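Local coordinates for protein quinone oxidoreductase (Coxiella burnetii, PDB 3TQH) that probably reduces quinones with NADPH as electron donor, and binds NADPH, at residues E6-Q11 / L23-T28; D93-I98 / I119-E124; D207-I212 / G228-D233. All blocks are in the same frame, centred on the assembly; numbering follows the deposited sequence.

Contact 1. Residues E6-Q11 / L23-T28; sequences EMKAIQ and LVDTPT
Met7 and Ala9 pair with Thr26 and Val24 across an antiparallel beta ladder at the N-terminal end of the chain, well out from its centre. Both residues of each hydrogen-bonded pair give and receive a backbone bond, beginning with Met7 N to Thr26 O at 2.7 Å. Between these pairs, the carbonyls also receive CA-H...O contacts from Asp25 and Lys8.

The face carrying Met7, Ala9 and Thr26 is the closely packed one. Met7, modelled as selenomethionine, has its CG between the backbone N and the carbonyl carbon (chi1 63°), which lays the extended chain alongside Thr26. Met7 CG comes to 3.2 Å from Thr26 O. At the end of the chain, Met7 CE sits 3.3 Å from Thr26 CG2, a tight methyl contact. The same CG2 of Thr26 is met by Ala9 CB at 4.0 Å. The other branch of Thr26 is polar: OG1 donates to Gln11 OE1 over 3.2 Å, the donor tilted from the amide carbonyl plane and the C=O...donor angle 131°, while the extended Gln11 passes across Val24.

Together the strands form a beta hairpin, 6-12 with 21-27. The outer edge of 6-11 bonds through Lys8 and Ile10 to the backbone of Glu110 and Tyr108, and Tyr111 touches Met7 and Thr28.

On the other face Ile10 CD1 meets Leu23 CD1 at 3.9 Å. Glu6 reaches across Asp25 at about a right angle, its OE2 3.2 Å from Asp25 CB. Their carboxylate planes stand 73° apart, with Glu6 OE1 4.4 Å from Asp25 OD2, a proximity of like charges that may raise the affinity of either group for a proton.

Contact 2. Residues D93-I98 / I119-E124; sequences DKVMGI and IIQKLE
Lys122 follows directly on the end of a short antiparallel strand pair, 94-98 with 119-121, within the GroES-like domain of this medium-chain dehydrogenase-type fold, and its side chain runs back over Lys94. Lys122 CB lies 3.7 Å from Lys94 O, the carbonyl that also accepts the backbone N of Lys122. With CG anti to the backbone N (chi1 -178°), the chain starts out extended and then bends twice, at chi3 and chi4. The bend brings Lys122 CE to 4.1 Å from Lys94 CD, so that the two lysines touch through their methylenes rather than through their ammonium groups. Lys122 NZ donates to Leu123 O at 2.9 Å and to Leu126 O, and the ring of Phe128 adds a cation-pi contact; these partners probably offset the cost of burying the charge.

The strand pair itself rests on reciprocal backbone bonds between Met96 and Ile120. Their side chains run side by side in the same direction: selenomethionine Met96 packs its CG 3.7 Å from Ile120 CG1, and its SE comes near Lys122 CA. Ile120 continues this face toward helix 272-283, and Met96 toward Ala131 of helix 128-133. Val95 CG1 meets Ile119 CD1 at 3.6 Å, both side chains resting on Phe75 of the neighbouring strand 74-82. Next to them Gly97 CA lies 4.2 Å from Ile119 CA, a close approach of the two backbones.

At the outer end, Gln121 NE2 reaches Asp93 OD2 from above the carboxylate plane, the amide turned 85° against it; Asn90 N is a second donor to that oxygen. Beyond, a water accepts from Lys94 NZ at 3.2 Å and donates to Glu124 OE1 at 2.9 Å.

Contact 3. Residues D207-I212 / G228-D233; sequences DFLLAI and GIQSID
Phe208 and Leu209 carry the contact between two short helices, meeting Gln230, Ser231 and Asp233. The Phe208 ring leads with its CZ, which lies 3.8 Å from Gln230 CB and 3.5 Å from Ser231 OG, both approached obliquely, while Ser231 N sits at the ring edge in plane. Leu209 points toward the second helix and spreads its two methyls over a backbone carbonyl: Leu209 CD2 is 3.5 Å from Gln230 O. The Leu209 CD1 branch reaches farther along and touches Asp233 CB at 3.9 Å.

A second set of contacts holds these groups in place. The first torsion of Phe208 puts CG between its backbone N and carbonyl carbon (chi1 70°), and with it the ring is directed at Gln230 and Ser231; Leu209 CG covers one face of the ring at the rim. Further support comes from Leu157 and Ile201 of the sheet beneath. His159 meets both helices: its ring packs edge-to-face with that of Phe208, and its NE2 bonds to Ser231 OG. That hydroxyl also bonds to Val227 O, one turn back. At the start of helix 208-211, Asp207 occupies the N-cap position, where Asp207 OD1 accepts weakly from Leu209 N at 3.2 Å.

Farther out, helix 208-211 lies on the connection from strand 199-202 to strand 216-221, and helix 225-231 follows the latter. Packing of the crossover helix against the next helix, over a parallel sheet of order 3-2-1-4-5-6, belongs to the Rossmann-type nucleotide-binding fold.

Contacts 1 and 2 have centres 23 Å apart and do not touch, their nearest atoms about 14 Å from each other. Contact 3 lies across the centre of the chain from both, 46 Å from contact 1 and 40 Å from contact 2 between centres. The NADPH lies between the GroES-like and Rossmann-type regions: the Phe208 side chain of contact 3 is about 7 Å from the cofactor, and in contact 2 Gly97 is about 9 Å from the side chain of the cofactor-binding Lys268. The hairpin of contact 1 stands away from the cofactor-binding residues.

Contact 1. Residues E6-Q11 / L23-T28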
loop_
_atom_site.group_PDB
_atom_site.type_symbol
_atom_site.label_atom_id
_atom_site.label_comp_id
_atom_site.label_asym_id
_atom_site.label_seq_id
_atom_site.Cartn_x
_atom_site.Cartn_y
_atom_site.Cartn_z
ATOM N N GLU A 6 10.397 -26.021 10.172
ATOM C CA GLU A 6 11.217 -24.835 9.875
ATOM C C GLU A 6 10.841 -24.154 8.559
ATOM O O GLU A 6 10.272 -24.775 7.660
ATOM C CB GLU A 6 12.704 -25.188 9.801
ATOM C CG GLU A 6 13.387 -25.441 11.138
ATOM C CD GLU A 6 14.673 -24.640 11.266
ATOM O OE1 GLU A 6 15.774 -25.228 11.204
ATOM O OE2 GLU A 6 14.573 -23.403 11.405
HETATM N N MSE A 7 11.193 -22.871 8.464
HETATM C CA MSE A 7 11.055 -22.093 7.239
HETATM C C MSE A 7 12.102 -20.979 7.197
HETATM O O MSE A 7 12.702 -20.642 8.220
HETATM C CB MSE A 7 9.662 -21.472 7.166
HETATM C CG MSE A 7 9.355 -20.475 8.293
HETATM SE SE MSE A 7 7.815 -19.371 7.888
HETATM C CE MSE A 7 7.950 -18.027 9.312
ATOM N N LYS A 8 12.305 -20.415 6.008
ATOM C CA LYS A 8 13.124 -19.211 5.829
ATOM C C LYS A 8 12.233 -17.973 5.953
ATOM O O LYS A 8 11.120 -17.940 5.418
ATOM C CB LYS A 8 13.816 -19.217 4.461
ATOM C CG LYS A 8 14.638 -20.480 4.165
ATOM C CD LYS A 8 15.213 -20.458 2.738
ATOM C CE LYS A 8 16.062 -21.694 2.426
ATOM N NZ LYS A 8 15.243 -22.906 2.116
ATOM N N ALA A 9 12.730 -16.960 6.657
ATOM C CA ALA A 9 12.001 -15.706 6.842
ATOM C C ALA A 9 12.954 -14.546 7.126
ATOM O O ALA A 9 14.028 -14.746 7.689
ATOM C CB ALA A 9 11.003 -15.845 7.967
ATOM N N ILE A 10 12.564 -13.340 6.718
ATOM C CA ILE A 10 13.341 -12.143 7.020
ATOM C C ILE A 10 12.941 -11.646 8.401
ATOM O O ILE A 10 11.764 -11.462 8.679
ATOM C CB ILE A 10 13.114 -11.015 5.986
ATOM C CG1 ILE A 10 13.706 -11.403 4.621
ATOM C CG2 ILE A 10 13.728 -9.696 6.473
ATOM C CD1 ILE A 10 15.216 -11.491 4.594
ATOM N N GLN A 11 13.922 -11.452 9.272
ATOM C CA GLN A 11 13.667 -10.852 10.574
ATOM C C GLN A 11 14.645 -9.731 10.825
ATOM O O GLN A 11 15.638 -9.602 10.117
ATOM C CB GLN A 11 13.761 -11.900 11.680
ATOM C CG GLN A 11 12.487 -12.719 11.816
ATOM C CD GLN A 11 12.591 -13.855 12.811
ATOM O OE1 GLN A 11 11.685 -14.678 12.894
ATOM N NE2 GLN A 11 13.688 -13.918 13.562
ATOM N N LEU A 23 18.090 -12.956 6.611
ATOM C CA LEU A 23 17.412 -14.179 6.198
ATOM C C LEU A 23 17.728 -15.217 7.263
ATOM O O LEU A 23 18.885 -15.564 7.471
ATOM C CB LEU A 23 17.890 -14.644 4.817
ATOM C CG LEU A 23 17.093 -15.769 4.144
ATOM C CD1 LEU A 23 15.695 -15.298 3.788
ATOM C CD2 LEU A 23 17.810 -16.270 2.905
ATOM N N VAL A 24 16.688 -15.696 7.939
ATOM C CA VAL A 24 16.831 -16.494 9.154
ATOM C C VAL A 24 15.976 -17.758 9.079
ATOM O O VAL A 24 14.896 -17.756 8.486
ATOM C CB VAL A 24 16.423 -15.643 10.397
ATOM C CG1 VAL A 24 15.893 -16.503 11.529
ATOM C CG2 VAL A 24 17.591 -14.800 10.869
ATOM N N ASP A 25 16.483 -18.834 9.662
ATOM C CA ASP A 25 15.699 -20.044 9.874
ATOM C C ASP A 25 14.816 -19.845 11.099
ATOM O O ASP A 25 15.293 -19.435 12.161
ATOM C CB ASP A 25 16.607 -21.263 10.081
ATOM C CG ASP A 25 17.122 -21.841 8.777
ATOM O OD1 ASP A 25 16.441 -21.691 7.734
ATOM O OD2 ASP A 25 18.208 -22.458 8.803
ATOM N N THR A 26 13.530 -20.136 10.943
ATOM C CA THR A 26 12.556 -19.885 11.992
ATOM C C THR A 26 11.400 -20.881 11.870
ATOM O O THR A 26 11.175 -21.434 10.793
ATOM C CB THR A 26 12.034 -18.430 11.895
ATOM O OG1 THR A 26 11.788 -17.905 13.211
ATOM C CG2 THR A 26 10.770 -18.347 11.032
ATOM N N PRO A 27 10.661 -21.110 12.970
ATOM C CA PRO A 27 9.549 -22.057 12.917
ATOM C C PRO A 27 8.380 -21.571 12.066
ATOM O O PRO A 27 8.226 -20.361 11.846
ATOM C CB PRO A 27 9.098 -22.169 14.380
ATOM C CG PRO A 27 10.068 -21.376 15.181
ATOM C CD PRO A 27 10.728 -20.424 14.269
ATOM N N THR A 28 7.561 -22.513 11.602
ATOM C CA THR A 28 6.338 -22.165 10.888
ATOM C C THR A 28 5.383 -21.533 11.892
ATOM O O THR A 28 5.377 -21.917 13.063
ATOM C CB THR A 28 5.671 -23.392 10.217
ATOM O OG1 THR A 28 5.667 -24.500 11.122
ATOM C CG2 THR A 28 6.428 -23.789 8.957
#

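Contact 2. Residues D93-I98 / I119-E124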
loop_
_atom_site.group_PDB
_atom_site.type_symbol
_atom_site.label_atom_id
_atom_site.label_comp_id
_atom_site.label_asym_id
_atom_site.label_seq_id
_atom_site.Cartn_x
_atom_site.Cartn_y
_atom_site.Cartn_z
ATOM N N ASP A 93 -6.379 -24.161 -2.176
ATOM C CA ASP A 93 -6.909 -22.913 -2.731
ATOM C C ASP A 93 -5.793 -21.887 -2.897
ATOM O O ASP A 93 -4.939 -21.750 -2.029
ATOM C CB ASP A 93 -8.009 -22.324 -1.835
ATOM C CG ASP A 93 -9.349 -23.047 -1.967
ATOM O OD1 ASP A 93 -9.495 -23.958 -2.814
ATOM O OD2 ASP A 93 -10.273 -22.685 -1.213
ATOM N N LYS A 94 -5.803 -21.181 -4.022
ATOM C CA LYS A 94 -4.879 -20.082 -4.254
ATOM C C LYS A 94 -5.514 -18.815 -3.691
ATOM O O LYS A 94 -6.646 -18.475 -4.042
ATOM C CB LYS A 94 -4.579 -19.936 -5.745
ATOM C CG LYS A 94 -3.973 -21.197 -6.374
ATOM C CD LYS A 94 -3.711 -21.033 -7.882
ATOM C CE LYS A 94 -3.168 -22.326 -8.504
ATOM N NZ LYS A 94 -3.416 -22.399 -9.972
ATOM N N VAL A 95 -4.788 -18.131 -2.809
ATOM C CA VAL A 95 -5.345 -16.994 -2.076
ATOM C C VAL A 95 -4.433 -15.776 -2.060
ATOM O O VAL A 95 -3.232 -15.868 -2.312
ATOM C CB VAL A 95 -5.674 -17.372 -0.609
ATOM C CG1 VAL A 95 -6.755 -18.460 -0.569
ATOM C CG2 VAL A 95 -4.416 -17.808 0.126
HETATM N N MSE A 96 -5.033 -14.637 -1.736
HETATM C CA MSE A 96 -4.341 -13.357 -1.689
HETATM C C MSE A 96 -4.964 -12.515 -0.585
HETATM O O MSE A 96 -6.170 -12.582 -0.348
HETATM C CB MSE A 96 -4.460 -12.637 -3.033
HETATM C CG MSE A 96 -5.877 -12.644 -3.604
HETATM SE SE MSE A 96 -6.089 -11.603 -5.236
HETATM C CE MSE A 96 -5.313 -9.903 -4.631
ATOM N N GLY A 97 -4.139 -11.732 0.099
ATOM C CA GLY A 97 -4.643 -10.893 1.159
ATOM C C GLY A 97 -3.583 -10.306 2.056
ATOM O O GLY A 97 -2.442 -10.080 1.631
ATOM N N ILE A 98 -3.992 -10.056 3.300
ATOM C CA ILE A 98 -3.174 -9.395 4.306
ATOM C C ILE A 98 -3.019 -10.340 5.482
ATOM O O ILE A 98 -3.990 -10.968 5.900
ATOM C CB ILE A 98 -3.851 -8.093 4.837
ATOM C CG1 ILE A 98 -4.261 -7.169 3.688
ATOM C CG2 ILE A 98 -2.922 -7.348 5.787
ATOM C CD1 ILE A 98 -3.109 -6.684 2.884
ATOM N N ILE A 119 -8.419 -12.604 3.645
ATOM C CA ILE A 119 -7.989 -13.114 2.338
ATOM C C ILE A 119 -9.168 -13.225 1.380
ATOM O O ILE A 119 -10.319 -13.173 1.801
ATOM C CB ILE A 119 -7.311 -14.512 2.438
ATOM C CG1 ILE A 119 -8.296 -15.575 2.942
ATOM C CG2 ILE A 119 -6.099 -14.451 3.346
ATOM C CD1 ILE A 119 -7.965 -16.977 2.467
ATOM N N ILE A 120 -8.862 -13.356 0.092
ATOM C CA ILE A 120 -9.844 -13.795 -0.904
ATOM C C ILE A 120 -9.211 -14.845 -1.827
ATOM O O ILE A 120 -7.996 -15.044 -1.807
ATOM C CB ILE A 120 -10.425 -12.610 -1.735
ATOM C CG1 ILE A 120 -9.342 -11.917 -2.566
ATOM C CG2 ILE A 120 -11.112 -11.595 -0.823
ATOM C CD1 ILE A 120 -9.903 -11.040 -3.669
ATOM N N GLN A 121 -10.041 -15.518 -2.619
ATOM C CA GLN A 121 -9.552 -16.429 -3.656
ATOM C C GLN A 121 -8.860 -15.588 -4.717
ATOM O O GLN A 121 -9.434 -14.607 -5.188
ATOM C CB GLN A 121 -10.706 -17.200 -4.308
ATOM C CG GLN A 121 -11.521 -18.090 -3.369
ATOM C CD GLN A 121 -10.731 -19.280 -2.844
ATOM O OE1 GLN A 121 -10.109 -20.020 -3.613
ATOM N NE2 GLN A 121 -10.753 -19.471 -1.531
ATOM N N LYS A 122 -7.627 -15.943 -5.074
ATOM C CA LYS A 122 -6.958 -15.321 -6.218
ATOM C C LYS A 122 -7.685 -15.730 -7.498
ATOM O O LYS A 122 -7.937 -16.911 -7.721
ATOM C CB LYS A 122 -5.484 -15.740 -6.308
ATOM C CG LYS A 122 -4.722 -15.081 -7.469
ATOM C CD LYS A 122 -3.316 -15.654 -7.688
ATOM C CE LYS A 122 -3.312 -16.996 -8.420
ATOM N NZ LYS A 122 -3.873 -16.915 -9.794
ATOM N N LEU A 123 -8.022 -14.753 -8.331
ATOM C CA LEU A 123 -8.573 -15.036 -9.655
ATOM C C LEU A 123 -7.522 -15.751 -10.507
ATOM O O LEU A 123 -6.329 -15.495 -10.364
ATOM C CB LEU A 123 -9.033 -13.736 -10.330
ATOM C CG LEU A 123 -10.326 -13.147 -9.757
ATOM C CD1 LEU A 123 -10.538 -11.729 -10.245
ATOM C CD2 LEU A 123 -11.523 -14.031 -10.119
ATOM N N GLU A 124 -7.963 -16.658 -11.372
ATOM C CA GLU A 124 -7.037 -17.469 -12.176
ATOM C C GLU A 124 -6.128 -16.608 -13.063
ATOM O O GLU A 124 -4.930 -16.880 -13.178
ATOM C CB GLU A 124 -7.803 -18.512 -13.015
ATOM C CG GLU A 124 -7.076 -19.057 -14.264
ATOM C CD GLU A 124 -5.818 -19.885 -13.967
ATOM O OE1 GLU A 124 -5.186 -19.715 -12.894
ATOM O OE2 GLU A 124 -5.451 -20.711 -14.836
HETATM O O HOH W 1 -6.302 -21.068 -10.601
#

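Contact 3. Residues D207-I212 / G228-D233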
loop_
_atom_site.group_PDB
_atom_site.type_symbol
_atom_site.label_atom_id
_atom_site.label_comp_id
_atom_site.label_asym_id
_atom_site.label_seq_id
_atom_site.Cartn_x
_atom_site.Cartn_y
_atom_site.Cartn_z
ATOM N N ASP A 207 6.888 25.454 -6.748
ATOM C CA ASP A 207 5.815 25.186 -5.799
ATOM C C ASP A 207 4.620 24.635 -6.573
ATOM O O ASP A 207 4.132 25.274 -7.504
ATOM C CB ASP A 207 5.459 26.486 -5.060
ATOM C CG ASP A 207 4.262 26.347 -4.113
ATOM O OD1 ASP A 207 3.878 25.212 -3.739
ATOM O OD2 ASP A 207 3.702 27.408 -3.734
ATOM N N PHE A 208 4.168 23.441 -6.202
ATOM C CA PHE A 208 3.089 22.778 -6.932
ATOM C C PHE A 208 1.806 23.599 -6.934
ATOM O O PHE A 208 1.013 23.492 -7.868
ATOM C CB PHE A 208 2.828 21.365 -6.393
ATOM C CG PHE A 208 2.204 21.334 -5.031
ATOM C CD1 PHE A 208 0.818 21.391 -4.886
ATOM C CD2 PHE A 208 2.993 21.246 -3.898
ATOM C CE1 PHE A 208 0.230 21.374 -3.634
ATOM C CE2 PHE A 208 2.417 21.222 -2.639
ATOM C CZ PHE A 208 1.026 21.290 -2.503
ATOM N N LEU A 209 1.596 24.410 -5.896
ATOM C CA LEU A 209 0.420 25.277 -5.834
ATOM C C LEU A 209 0.366 26.233 -7.029
ATOM O O LEU A 209 -0.705 26.472 -7.585
ATOM C CB LEU A 209 0.393 26.085 -4.532
ATOM C CG LEU A 209 0.155 25.313 -3.230
ATOM C CD1 LEU A 209 0.160 26.273 -2.043
ATOM C CD2 LEU A 209 -1.152 24.524 -3.278
ATOM N N LEU A 210 1.524 26.768 -7.420
ATOM C CA LEU A 210 1.608 27.719 -8.530
ATOM C C LEU A 210 1.206 27.097 -9.862
ATOM O O LEU A 210 0.692 27.784 -10.737
ATOM C CB LEU A 210 3.022 28.288 -8.645
ATOM C CG LEU A 210 3.512 29.129 -7.460
ATOM C CD1 LEU A 210 4.976 29.491 -7.652
ATOM C CD2 LEU A 210 2.663 30.385 -7.280
ATOM N N ALA A 211 1.444 25.798 -10.005
ATOM C CA ALA A 211 1.110 25.069 -11.222
ATOM C C ALA A 211 -0.385 24.744 -11.325
ATOM O O ALA A 211 -0.872 24.430 -12.413
ATOM C CB ALA A 211 1.939 23.787 -11.303
ATOM N N ILE A 212 -1.106 24.804 -10.203
ATOM C CA ILE A 212 -2.535 24.474 -10.185
ATOM C C ILE A 212 -3.398 25.702 -10.494
ATOM O O ILE A 212 -3.433 26.660 -9.727
ATOM C CB ILE A 212 -2.948 23.832 -8.845
ATOM C CG1 ILE A 212 -2.288 22.457 -8.712
ATOM C CG2 ILE A 212 -4.466 23.701 -8.741
ATOM C CD1 ILE A 212 -2.582 21.769 -7.414
ATOM N N GLY A 228 1.318 18.047 2.496
ATOM C CA GLY A 228 -0.082 17.957 2.900
ATOM C C GLY A 228 -0.626 19.278 3.402
ATOM O O GLY A 228 -1.719 19.688 3.011
ATOM N N ILE A 229 0.135 19.950 4.267
ATOM C CA ILE A 229 -0.252 21.270 4.780
ATOM C C ILE A 229 -0.433 22.270 3.640
ATOM O O ILE A 229 -1.422 22.997 3.597
ATOM C CB ILE A 229 0.802 21.857 5.757
ATOM C CG1 ILE A 229 0.960 20.984 7.005
ATOM C CG2 ILE A 229 0.425 23.282 6.161
ATOM C CD1 ILE A 229 -0.344 20.604 7.661
ATOM N N GLN A 230 0.536 22.304 2.730
ATOM C CA GLN A 230 0.494 23.205 1.581
ATOM C C GLN A 230 -0.734 22.944 0.711
ATOM O O GLN A 230 -1.308 23.878 0.169
ATOM C CB GLN A 230 1.770 23.058 0.734
ATOM C CG GLN A 230 2.929 23.962 1.145
ATOM C CD GLN A 230 3.200 25.052 0.112
ATOM O OE1 GLN A 230 3.755 24.782 -0.960
ATOM N NE2 GLN A 230 2.810 26.288 0.427
ATOM N N SER A 231 -1.132 21.677 0.590
ATOM C CA SER A 231 -2.226 21.273 -0.301
ATOM C C SER A 231 -3.574 21.867 0.095
ATOM O O SER A 231 -4.447 22.026 -0.744
ATOM C CB SER A 231 -2.342 19.746 -0.347
ATOM O OG SER A 231 -1.127 19.153 -0.782
ATOM N N ILE A 232 -3.729 22.191 1.374
ATOM C CA ILE A 232 -4.947 22.810 1.884
ATOM C C ILE A 232 -5.298 24.112 1.133
ATOM O O ILE A 232 -6.475 24.392 0.898
ATOM C CB ILE A 232 -4.822 23.088 3.403
ATOM C CG1 ILE A 232 -4.648 21.770 4.178
ATOM C CG2 ILE A 232 -6.042 23.836 3.922
ATOM C CD1 ILE A 232 -4.123 21.951 5.575
ATOM N N ASP A 233 -4.278 24.881 0.742
ATOM C CA ASP A 233 -4.474 26.160 0.044
ATOM C C ASP A 233 -5.130 26.051 -1.347
ATOM O O ASP A 233 -5.628 27.049 -1.868
ATOM C CB ASP A 233 -3.139 26.896 -0.115
ATOM C CG ASP A 233 -2.562 27.388 1.213
ATOM O OD1 ASP A 233 -3.343 27.724 2.133
ATOM O OD2 ASP A 233 -1.310 27.455 1.322
#